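Local coordinates for protein calcium dodecin (PDB 3ONR) that binds calcium ions at the three-subunit interfaces of a hollow dodecameric shell and may sequester additional small ligands, at residues Trp18-Ala21 with Ala22-Val26; Val26-Ala29 with Arg30-Val33. The protein carries 2 engineered substitutions. All blocks are in the same frame, centred on the assembly; numbering follows the deposited sequence.

Contact 1: Trp18-Ala21 with Ala22-Val26; sequences WEQA and AAEAV. With CA (calcium ion), chain M.
Trp-18 and Ala-22 join through a backbone hydrogen bond in the first turn of helix 18-32, the single helix that packs on the three-stranded antiparallel sheet of the dodecin fold. Three further alpha-helical bonds follow in step, from the N of Ala-23, Glu-24 and Ala-25 to the O of Glu-19, Gln-20 and Ala-21 respectively. The last of them, Ala-25 N to Ala-21 O, is 3.1 Å long and the straightest of the four, with an N-H...O angle of 167°. The tight side of this helix is made of small residues: Ala-21 and Ala-22 lie against Ile-58 of strand 54-65, and Ala-25 against Leu-60. Between the methyls and the carbonyls one turn back the fit is close as well, with Ala-22 CB 3.3 Å from Trp-18 O. The indole of Trp-18 packs on the sheet too, against Ile-58 and Met-46; it gives its NE1 hydrogen to Asp-45 O and meets Tyr-56 edge-to-face.

The looser side carries Gln-20 and Glu-24, both partly exposed. They run side by side in the same direction with amide and carboxylate planes 88° apart, and Gln-20 CG comes no nearer than 4.1 Å to Glu-24 OE1. Glu-24 CG, by contrast, folds back to 3.0 Å from Gln-20 O.

At the start of the helix Glu-19 reaches the calcium ion on the threefold interface, where Glu-19 of the second and third subunits also bind. Two waters on opposite sides of the ion complete the shell with the carboxylates. A bend at chi2 (86°) turns the Glu-19 carboxylate to the metal, and OE2 also accepts a hydrogen bond from Trp-18 N of the second subunit. The grip is bidentate and slightly uneven: Glu-19 OE1 is 2.4 Å from the calcium ion and Glu-19 OE2 2.6 Å.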
loop_
_atom_site.group_PDB
_atom_site.type_symbol
_atom_site.label_atom_id
_atom_site.label_comp_id
_atom_site.label_asym_id
_atom_site.label_seq_id
_atom_site.Cartn_x
_atom_site.Cartn_y
_atom_site.Cartn_z
ATOM N N TRP A 18 3.180 20.343 13.113
ATOM C CA TRP A 18 3.805 19.002 12.910
ATOM C C TRP A 18 5.341 19.174 12.855
ATOM O O TRP A 18 6.092 18.273 13.283
ATOM C CB TRP A 18 3.273 18.351 11.624
ATOM C CG TRP A 18 1.910 17.731 11.866
ATOM C CD1 TRP A 18 1.610 16.747 12.770
ATOM C CD2 TRP A 18 0.708 18.037 11.193
ATOM N NE1 TRP A 18 0.270 16.420 12.712
ATOM C CE2 TRP A 18 -0.311 17.221 11.761
ATOM C CE3 TRP A 18 0.356 18.980 10.190
ATOM C CZ2 TRP A 18 -1.642 17.300 11.374
ATOM C CZ3 TRP A 18 -1.015 19.033 9.794
ATOM C CH2 TRP A 18 -1.959 18.153 10.363
ATOM N N GLU A 19 5.830 20.299 12.293
ATOM C CA GLU A 19 7.341 20.551 12.307
ATOM C C GLU A 19 7.905 20.571 13.718
ATOM O O GLU A 19 8.987 20.007 13.984
ATOM C CB GLU A 19 7.637 21.918 11.668
ATOM C CG GLU A 19 7.575 21.871 10.099
ATOM C CD GLU A 19 6.152 22.071 9.559
ATOM O OE1 GLU A 19 5.217 22.196 10.381
ATOM O OE2 GLU A 19 5.994 22.198 8.306
ATOM N N GLN A 20 7.194 21.252 14.631
ATOM C CA GLN A 20 7.636 21.345 16.028
ATOM C C GLN A 20 7.550 19.967 16.746
ATOM O O GLN A 20 8.446 19.575 17.492
ATOM C CB GLN A 20 6.793 22.352 16.806
ATOM C CG GLN A 20 7.412 22.526 18.256
ATOM C CD GLN A 20 6.504 23.314 19.118
ATOM O OE1 GLN A 20 5.682 22.759 19.864
ATOM N NE2 GLN A 20 6.638 24.630 19.042
ATOM N N ALA A 21 6.453 19.266 16.525
ATOM C CA ALA A 21 6.285 17.899 17.040
ATOM C C ALA A 21 7.455 17.039 16.527
ATOM O O ALA A 21 8.137 16.340 17.324
ATOM C CB ALA A 21 4.937 17.336 16.590
ATOM N N ALA A 22 7.752 17.176 15.234
ATOM C CA ALA A 22 8.869 16.393 14.642
ATOM C C ALA A 22 10.227 16.782 15.230
ATOM O O ALA A 22 11.040 15.885 15.510
ATOM C CB ALA A 22 8.902 16.563 13.100
ATOM N N ALA A 23 10.503 18.082 15.363
ATOM C CA ALA A 23 11.797 18.531 15.908
ATOM C C ALA A 23 11.953 18.058 17.340
ATOM O O ALA A 23 13.075 17.699 17.745
ATOM C CB ALA A 23 11.958 20.039 15.833
ATOM N N GLU A 24 10.853 18.007 18.089
ATOM C CA GLU A 24 10.899 17.547 19.510
ATOM C C GLU A 24 11.314 16.074 19.541
ATOM O O GLU A 24 12.161 15.728 20.362
ATOM C CB GLU A 24 9.527 17.664 20.190
ATOM C CG GLU A 24 9.021 19.106 20.382
ATOM C CD GLU A 24 9.683 19.872 21.442
ATOM O OE1 GLU A 24 9.257 21.026 21.653
ATOM O OE2 GLU A 24 10.605 19.324 22.100
ATOM N N ALA A 25 10.667 15.268 18.696
ATOM C CA ALA A 25 10.998 13.816 18.556
ATOM C C ALA A 25 12.468 13.647 18.163
ATOM O O ALA A 25 13.198 12.891 18.812
ATOM C CB ALA A 25 10.114 13.121 17.551
ATOM N N VAL A 26 12.887 14.328 17.097
ATOM C CA VAL A 26 14.341 14.252 16.729
ATOM C C VAL A 26 15.295 14.683 17.817
ATOM O O VAL A 26 16.275 13.969 18.089
ATOM C CB VAL A 26 14.655 15.062 15.446
ATOM C CG1 VAL A 26 16.155 15.169 15.241
ATOM C CG2 VAL A 26 13.886 14.445 14.236
HETATM CA CA CA M . 3.481 22.811 8.807
HETATM O O HOH W 1 3.949 24.992 9.625
HETATM O O HOH W 2 3.161 20.607 8.110
#

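Contact 2: Val26-Ala29 with Arg30-Val33; sequences VQRA and RDSV
The C-terminal end of helix 18-32, where the dodecin helix gives way to the loop before strand 38-48, shows how the bonding pattern changes in the last turn of a helix. The bond from Arg-30 N to Val-26 O, 2.9 Å long, is a regular four-residue one. Three-residue bonds of the 3-10 type then join the pattern, Asp-31 N to Arg-28 O and Ser-32 N to Ala-29 O. In both of these the donor stands well above the carbonyl plane, by 65° for Asp-31, which points to bonds less well directed than in a regular helix. Ala-29 O is gripped twice, because Val-33 N, four residues on, also bonds to it, at 3.1 Å and close to the line of the carbonyl.

Outside the backbone, the side chain of Arg-30 crosses Val-26 at a slant and runs beside Gln-27. Arg-30 CD rests 3.6 Å from Val-26 CG1, the branch that stands anti to the Val-26 backbone N (chi1 170°). The Gln-27 amide lies alongside the Arg-30 guanidinium, at its edge and with the two planes 61° apart; Gln-27 OE1 and NE2 are each 3.6 Å from Arg-30 NE. Both side chains also pack on Gly-52 of the second subunit.

Arg-28 turns its long chain forward over the last turn. Its NH2 is held by Gln-70 O and Arg-67 O of the fourth subunit, so the group links the helix end to the neighbouring C-terminal segment. From the other terminal nitrogen, Arg-28 NH1 donates to Ser-32 OG at 3.1 Å, with the oxygen near the guanidinium plane.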
loop_
_atom_site.group_PDB
_atom_site.type_symbol
_atom_site.label_atom_id
_atom_site.label_comp_id
_atom_site.label_asym_id
_atom_site.label_seq_id
_atom_site.Cartn_x
_atom_site.Cartn_y
_atom_site.Cartn_z
ATOM N N VAL A 26 12.887 14.328 17.097
ATOM C CA VAL A 26 14.341 14.252 16.729
ATOM C C VAL A 26 15.295 14.683 17.817
ATOM O O VAL A 26 16.275 13.969 18.089
ATOM C CB VAL A 26 14.655 15.062 15.446
ATOM C CG1 VAL A 26 16.155 15.169 15.241
ATOM C CG2 VAL A 26 13.886 14.445 14.236
ATOM N N GLN A 27 15.035 15.797 18.482
ATOM C CA GLN A 27 15.954 16.218 19.575
ATOM C C GLN A 27 16.066 15.214 20.737
ATOM O O GLN A 27 17.187 14.899 21.221
ATOM C CB GLN A 27 15.553 17.586 20.050
ATOM C CG GLN A 27 16.062 18.713 19.083
ATOM C CD GLN A 27 17.480 18.430 18.461
ATOM O OE1 GLN A 27 18.490 18.250 19.186
ATOM N NE2 GLN A 27 17.538 18.384 17.114
ATOM N N ARG A 28 14.897 14.678 21.138
ATOM C CA ARG A 28 14.823 13.583 22.123
ATOM C C ARG A 28 15.679 12.347 21.631
ATOM O O ARG A 28 16.531 11.820 22.380
ATOM C CB ARG A 28 13.354 13.162 22.409
ATOM C CG ARG A 28 13.247 11.910 23.354
ATOM C CD ARG A 28 13.954 12.175 24.739
ATOM N NE ARG A 28 14.099 10.952 25.591
ATOM C CZ ARG A 28 14.999 9.950 25.448
ATOM N NH1 ARG A 28 15.885 9.927 24.456
ATOM N NH2 ARG A 28 15.044 8.967 26.353
ATOM N N ALA A 29 15.486 11.920 20.389
ATOM C CA ALA A 29 16.298 10.847 19.798
ATOM C C ALA A 29 17.813 11.170 19.910
ATOM O O ALA A 29 18.655 10.339 20.331
ATOM C CB ALA A 29 15.906 10.623 18.339
ATOM N N ARG A 30 18.182 12.394 19.528
ATOM C CA ARG A 30 19.581 12.754 19.608
ATOM C C ARG A 30 20.127 12.858 21.011
ATOM O O ARG A 30 21.358 12.923 21.195
ATOM C CB ARG A 30 19.870 14.027 18.806
ATOM C CG ARG A 30 19.622 13.750 17.284
ATOM C CD ARG A 30 19.617 15.003 16.382
ATOM N NE ARG A 30 20.340 16.126 16.971
ATOM C CZ ARG A 30 21.660 16.261 17.057
ATOM N NH1 ARG A 30 22.486 15.340 16.576
ATOM N NH2 ARG A 30 22.153 17.341 17.657
ATOM N N ASP A 31 19.264 12.837 22.021
ATOM C CA ASP A 31 19.777 12.877 23.404
ATOM C C ASP A 31 20.354 11.535 23.754
ATOM O O ASP A 31 21.135 11.450 24.702
ATOM C CB ASP A 31 18.677 13.143 24.434
ATOM C CG ASP A 31 18.150 14.588 24.418
ATOM O OD1 ASP A 31 18.843 15.532 23.933
ATOM O OD2 ASP A 31 17.001 14.791 24.895
ATOM N N SER A 32 19.950 10.490 23.020
ATOM C CA SER A 32 20.366 9.090 23.249
ATOM C C SER A 32 21.410 8.584 22.291
ATOM O O SER A 32 22.305 7.816 22.676
ATOM C CB SER A 32 19.201 8.128 23.076
ATOM O OG SER A 32 18.358 8.137 24.206
ATOM N N VAL A 33 21.300 8.953 21.026
ATOM C CA VAL A 33 22.250 8.457 20.047
ATOM C C VAL A 33 22.760 9.641 19.260
ATOM O O VAL A 33 22.062 10.622 19.059
ATOM C CB VAL A 33 21.620 7.336 19.171
ATOM C CG1 VAL A 33 20.772 6.372 20.017
ATOM C CG2 VAL A 33 20.710 7.928 18.155
#

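Contacts 1 and 2 are successive portions of one helix, 18-32, which lies between strands 4-14 and 38-48 in the chain and packs on the antiparallel sheet of its own subunit. Contact 1 comes first, from Trp-18 to Val-26; contact 2 continues from Val-26, their shared residue, to Val-33, and their centres are about 11 Å apart. The subunit interfaces they serve overlap but differ in emphasis: the start of the helix faces the calcium site shared by three subunits, whereas the end reaches the C-terminal residues of the fourth subunit. Both contacts touch the second subunit, so a single short helix takes part in several joints of the dodecameric shell.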